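Long-range contact in glycosyltransferase Gtf1 (PDB 5E9T), which belongs to the GT-B glycosyltransferases and carries an added antiparallel beta-sheet domain, forming a complex with the stabilizing protein Gtf2: residues W64-K73 / F166-M177. The protein carries 1 engineered substitution. Residues are numbered along the deposited sequence; the frame is centred on the assembly and turned at random.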
loop_
_atom_site.group_PDB
_atom_site.type_symbol
_atom_site.label_atom_id
_atom_site.label_comp_id
_atom_site.label_asym_id
_atom_site.label_seq_id
_atom_site.Cartn_x
_atom_site.Cartn_y
_atom_site.Cartn_z
ATOM N N TRP A 64 13.715 -0.442 -24.389
ATOM C CA TRP A 64 12.421 0.142 -24.074
ATOM C C TRP A 64 11.798 -0.648 -22.932
ATOM O O TRP A 64 11.726 -1.882 -22.992
ATOM C CB TRP A 64 11.491 0.146 -25.287
ATOM C CG TRP A 64 10.184 0.796 -24.982
ATOM C CD1 TRP A 64 9.966 1.804 -24.093
ATOM C CD2 TRP A 64 8.906 0.470 -25.542
ATOM N NE1 TRP A 64 8.634 2.136 -24.069
ATOM C CE2 TRP A 64 7.960 1.331 -24.949
ATOM C CE3 TRP A 64 8.469 -0.463 -26.487
ATOM C CZ2 TRP A 64 6.604 1.288 -25.270
ATOM C CZ3 TRP A 64 7.123 -0.505 -26.804
ATOM C CH2 TRP A 64 6.207 0.365 -26.197
ATOM N N LEU A 65 11.351 0.069 -21.898
ATOM C CA LEU A 65 10.863 -0.568 -20.679
ATOM C C LEU A 65 9.834 -1.651 -20.976
ATOM O O LEU A 65 9.962 -2.792 -20.518
ATOM C CB LEU A 65 10.257 0.483 -19.750
ATOM C CG LEU A 65 9.524 -0.126 -18.558
ATOM C CD1 LEU A 65 10.514 -0.874 -17.707
ATOM C CD2 LEU A 65 8.809 0.935 -17.742
ATOM N N TYR A 66 8.806 -1.311 -21.748
ATOM C CA TYR A 66 7.694 -2.232 -21.926
ATOM C C TYR A 66 8.027 -3.366 -22.885
ATOM O O TYR A 66 7.453 -4.453 -22.775
ATOM C CB TYR A 66 6.467 -1.463 -22.400
ATOM C CG TYR A 66 6.004 -0.426 -21.403
ATOM C CD1 TYR A 66 5.187 -0.779 -20.346
ATOM C CD2 TYR A 66 6.391 0.906 -21.514
ATOM C CE1 TYR A 66 4.756 0.158 -19.430
ATOM C CE2 TYR A 66 5.963 1.854 -20.595
ATOM C CZ TYR A 66 5.141 1.467 -19.558
ATOM O OH TYR A 66 4.695 2.380 -18.633
ATOM N N ASN A 67 8.944 -3.135 -23.825
ATOM C CA ASN A 67 9.387 -4.210 -24.705
ATOM C C ASN A 67 10.386 -5.129 -24.018
ATOM O O ASN A 67 10.489 -6.307 -24.382
ATOM C CB ASN A 67 10.000 -3.625 -25.978
ATOM C CG ASN A 67 10.933 -4.596 -26.676
ATOM O OD1 ASN A 67 12.146 -4.577 -26.454
ATOM N ND2 ASN A 67 10.371 -5.459 -27.515
ATOM N N TYR A 68 11.110 -4.612 -23.018
ATOM C CA TYR A 68 12.176 -5.376 -22.376
ATOM C C TYR A 68 11.685 -6.727 -21.870
ATOM O O TYR A 68 12.390 -7.736 -21.988
ATOM C CB TYR A 68 12.774 -4.568 -21.223
ATOM C CG TYR A 68 13.791 -5.332 -20.406
ATOM C CD1 TYR A 68 15.125 -5.374 -20.787
ATOM C CD2 TYR A 68 13.417 -6.011 -19.253
ATOM C CE1 TYR A 68 16.058 -6.070 -20.047
ATOM C CE2 TYR A 68 14.341 -6.711 -18.506
ATOM C CZ TYR A 68 15.661 -6.738 -18.907
ATOM O OH TYR A 68 16.588 -7.433 -18.163
ATOM N N PHE A 69 10.479 -6.766 -21.307
ATOM C CA PHE A 69 9.955 -8.000 -20.739
ATOM C C PHE A 69 9.580 -9.034 -21.795
ATOM O O PHE A 69 9.241 -10.164 -21.431
ATOM C CB PHE A 69 8.742 -7.694 -19.858
ATOM C CG PHE A 69 9.056 -6.820 -18.678
ATOM C CD1 PHE A 69 9.835 -7.295 -17.634
ATOM C CD2 PHE A 69 8.564 -5.524 -18.605
ATOM C CE1 PHE A 69 10.123 -6.494 -16.543
ATOM C CE2 PHE A 69 8.848 -4.716 -17.516
ATOM C CZ PHE A 69 9.629 -5.202 -16.484
ATOM N N THR A 70 9.625 -8.685 -23.075
ATOM C CA THR A 70 9.312 -9.626 -24.139
ATOM C C THR A 70 10.591 -10.107 -24.819
ATOM O O THR A 70 11.695 -9.643 -24.530
ATOM C CB THR A 70 8.383 -8.979 -25.167
ATOM O OG1 THR A 70 9.165 -8.225 -26.101
ATOM C CG2 THR A 70 7.388 -8.048 -24.476
ATOM N N ASP A 71 10.424 -11.049 -25.747
ATOM C CA ASP A 71 11.523 -11.554 -26.560
ATOM C C ASP A 71 11.594 -10.889 -27.932
ATOM O O ASP A 71 12.388 -11.317 -28.776
ATOM C CB ASP A 71 11.427 -13.076 -26.702
ATOM C CG ASP A 71 10.300 -13.511 -27.609
ATOM O OD1 ASP A 71 9.311 -12.763 -27.724
ATOM O OD2 ASP A 71 10.398 -14.608 -28.200
ATOM N N ILE A 72 10.763 -9.881 -28.185
ATOM C CA ILE A 72 10.732 -9.204 -29.478
ATOM C C ILE A 72 11.847 -8.170 -29.544
ATOM O O ILE A 72 12.107 -7.449 -28.575
ATOM C CB ILE A 72 9.355 -8.558 -29.704
ATOM C CG1 ILE A 72 8.270 -9.632 -29.729
ATOM C CG2 ILE A 72 9.339 -7.747 -30.985
ATOM C CD1 ILE A 72 6.890 -9.085 -29.935
ATOM N N LYS A 73 12.509 -8.091 -30.696
ATOM C CA LYS A 73 13.592 -7.140 -30.893
ATOM C C LYS A 73 13.059 -5.741 -31.166
ATOM O O LYS A 73 11.944 -5.560 -31.664
ATOM C CB LYS A 73 14.484 -7.556 -32.064
ATOM C CG LYS A 73 15.481 -8.653 -31.760
ATOM C CD LYS A 73 14.826 -10.017 -31.788
ATOM C CE LYS A 73 15.843 -11.114 -31.553
ATOM N NZ LYS A 73 15.513 -12.335 -32.335
ATOM N N PHE A 166 1.019 -7.180 -24.075
ATOM C CA PHE A 166 2.262 -7.316 -24.822
ATOM C C PHE A 166 2.555 -8.787 -25.076
ATOM O O PHE A 166 2.291 -9.639 -24.223
ATOM C CB PHE A 166 3.426 -6.657 -24.079
ATOM C CG PHE A 166 3.466 -5.170 -24.241
ATOM C CD1 PHE A 166 2.537 -4.366 -23.602
ATOM C CD2 PHE A 166 4.415 -4.576 -25.051
ATOM C CE1 PHE A 166 2.563 -2.995 -23.761
ATOM C CE2 PHE A 166 4.446 -3.205 -25.212
ATOM C CZ PHE A 166 3.518 -2.416 -24.568
ATOM N N TYR A 167 3.110 -9.079 -26.249
ATOM C CA TYR A 167 3.227 -10.442 -26.740
ATOM C C TYR A 167 4.678 -10.788 -27.041
ATOM O O TYR A 167 5.540 -9.914 -27.160
ATOM C CB TYR A 167 2.382 -10.649 -28.005
ATOM C CG TYR A 167 0.949 -10.220 -27.836
ATOM C CD1 TYR A 167 0.014 -11.077 -27.280
ATOM C CD2 TYR A 167 0.533 -8.951 -28.215
ATOM C CE1 TYR A 167 -1.293 -10.690 -27.112
ATOM C CE2 TYR A 167 -0.776 -8.555 -28.051
ATOM C CZ TYR A 167 -1.684 -9.431 -27.499
ATOM O OH TYR A 167 -2.994 -9.053 -27.328
ATOM N N HIS A 168 4.932 -12.088 -27.155
ATOM C CA HIS A 168 6.229 -12.590 -27.567
ATOM C C HIS A 168 6.260 -12.762 -29.086
ATOM O O HIS A 168 5.265 -12.546 -29.782
ATOM C CB HIS A 168 6.543 -13.904 -26.852
ATOM C CG HIS A 168 6.852 -13.740 -25.396
ATOM N ND1 HIS A 168 8.101 -13.379 -24.938
ATOM C CD2 HIS A 168 6.077 -13.892 -24.296
ATOM C CE1 HIS A 168 8.081 -13.314 -23.618
ATOM N NE2 HIS A 168 6.865 -13.621 -23.204
ATOM N N GLU A 169 7.423 -13.164 -29.608
ATOM C CA GLU A 169 7.541 -13.408 -31.042
ATOM C C GLU A 169 6.553 -14.471 -31.502
ATOM O O GLU A 169 5.987 -14.372 -32.596
ATOM C CB GLU A 169 8.965 -13.835 -31.394
ATOM C CG GLU A 169 9.935 -12.703 -31.648
ATOM C CD GLU A 169 11.111 -13.149 -32.498
ATOM O OE1 GLU A 169 11.104 -14.312 -32.954
ATOM O OE2 GLU A 169 12.039 -12.342 -32.713
ATOM N N ASP A 170 6.318 -15.483 -30.670
ATOM C CA ASP A 170 5.447 -16.595 -31.026
ATOM C C ASP A 170 3.976 -16.297 -30.781
ATOM O O ASP A 170 3.146 -17.197 -30.946
ATOM C CB ASP A 170 5.856 -17.858 -30.258
ATOM C CG ASP A 170 5.581 -17.758 -28.768
ATOM O OD1 ASP A 170 4.982 -16.754 -28.326
ATOM O OD2 ASP A 170 5.962 -18.696 -28.034
ATOM N N GLY A 171 3.633 -15.078 -30.367
ATOM C CA GLY A 171 2.254 -14.687 -30.183
ATOM C C GLY A 171 1.707 -14.901 -28.792
ATOM O O GLY A 171 0.574 -14.483 -28.518
ATOM N N SER A 172 2.471 -15.531 -27.906
ATOM C CA SER A 172 2.005 -15.787 -26.552
ATOM C C SER A 172 2.039 -14.513 -25.713
ATOM O O SER A 172 2.828 -13.598 -25.960
ATOM C CB SER A 172 2.860 -16.868 -25.895
ATOM O OG SER A 172 4.229 -16.504 -25.904
ATOM N N VAL A 173 1.169 -14.467 -24.704
ATOM C CA VAL A 173 1.063 -13.287 -23.854
ATOM C C VAL A 173 2.296 -13.181 -22.968
ATOM O O VAL A 173 2.647 -14.126 -22.251
ATOM C CB VAL A 173 -0.218 -13.346 -23.011
ATOM C CG1 VAL A 173 -0.393 -12.062 -22.222
ATOM C CG2 VAL A 173 -1.423 -13.599 -23.901
ATOM N N ALA A 174 2.977 -12.036 -23.039
ATOM C CA ALA A 174 4.075 -11.764 -22.116
ATOM C C ALA A 174 3.570 -11.220 -20.784
ATOM O O ALA A 174 4.030 -11.655 -19.722
ATOM C CB ALA A 174 5.067 -10.792 -22.753
ATOM N N TYR A 175 2.621 -10.286 -20.823
ATOM C CA TYR A 175 2.017 -9.650 -19.655
ATOM C C TYR A 175 1.007 -8.635 -20.164
ATOM O O TYR A 175 1.084 -8.191 -21.311
ATOM C CB TYR A 175 3.056 -8.948 -18.765
ATOM C CG TYR A 175 3.679 -7.715 -19.395
ATOM C CD1 TYR A 175 4.628 -7.830 -20.402
ATOM C CD2 TYR A 175 3.320 -6.437 -18.979
ATOM C CE1 TYR A 175 5.200 -6.711 -20.982
ATOM C CE2 TYR A 175 3.889 -5.308 -19.555
ATOM C CZ TYR A 175 4.830 -5.454 -20.556
ATOM O OH TYR A 175 5.401 -4.342 -21.135
ATOM N N ASP A 176 0.077 -8.248 -19.293
ATOM C CA ASP A 176 -0.897 -7.225 -19.642
ATOM C C ASP A 176 -1.072 -6.275 -18.465
ATOM O O ASP A 176 -0.648 -6.552 -17.339
ATOM C CB ASP A 176 -2.243 -7.830 -20.074
ATOM C CG ASP A 176 -2.940 -8.589 -18.960
ATOM O OD1 ASP A 176 -3.520 -7.940 -18.064
ATOM O OD2 ASP A 176 -2.935 -9.838 -18.998
HETATM N N MSE A 177 -1.707 -5.142 -18.743
HETATM C CA MSE A 177 -1.855 -4.076 -17.766
HETATM C C MSE A 177 -3.249 -3.469 -17.825
HETATM O O MSE A 177 -3.869 -3.442 -18.882
HETATM C CB MSE A 177 -0.809 -2.999 -18.014
HETATM C CG MSE A 177 -0.748 -2.581 -19.465
HETATM SE SE MSE A 177 0.200 -0.921 -19.718
HETATM C CE MSE A 177 1.942 -1.689 -20.057
#
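With CG of Tyr175 set between its backbone N and carbonyl carbon (chi1 69°), the phenol runs across to the helical turn 65-68, and Asp71, turned the same way about chi1 (72°), holds its carboxylate against the start of the His168-Gly171 type I turn. Tyr175 OH donates to Tyr66 O at 2.6 Å, in the carbonyl plane and on a lone pair. Around this bond the packing is aromatic: the edge of Phe69 points at the face of Tyr175, ring planes 74° apart, and Trp64 CH2 reaches the rim of Phe166 at 4.1 Å from CE2. Phe166 CZ also lies 3.8 Å from Tyr66 CB. Tyr66 OH itself is bound by Glu184 and Lys197.

At the turn, Asp71 OD1 accepts from Glu169 N over 2.7 Å through its syn lone pair. His168 ND1 lies between Asp71 N and OD1, making weak bonds of which only one can hold at a time, depending on where the ring carries its proton. Ile72 CG1 and CD1 lie over the backbone at Tyr167-Glu169, and Lys73 NZ forms a long salt bridge with Glu169 OE2, which also bonds Tyr144 OH.

The contact thus joins the chain leaving edge strand 62-64 of the N-terminal parallel sheet to the strand pair 158-167 and 173-180 of the extended beta-sheet domain. Its chemistry is divided: the Tyr175 hydroxyl, within a largely buried aromatic cluster, satisfies the Tyr66 carbonyl, while a single carboxylate oxygen grips the hairpin turn at the more exposed end.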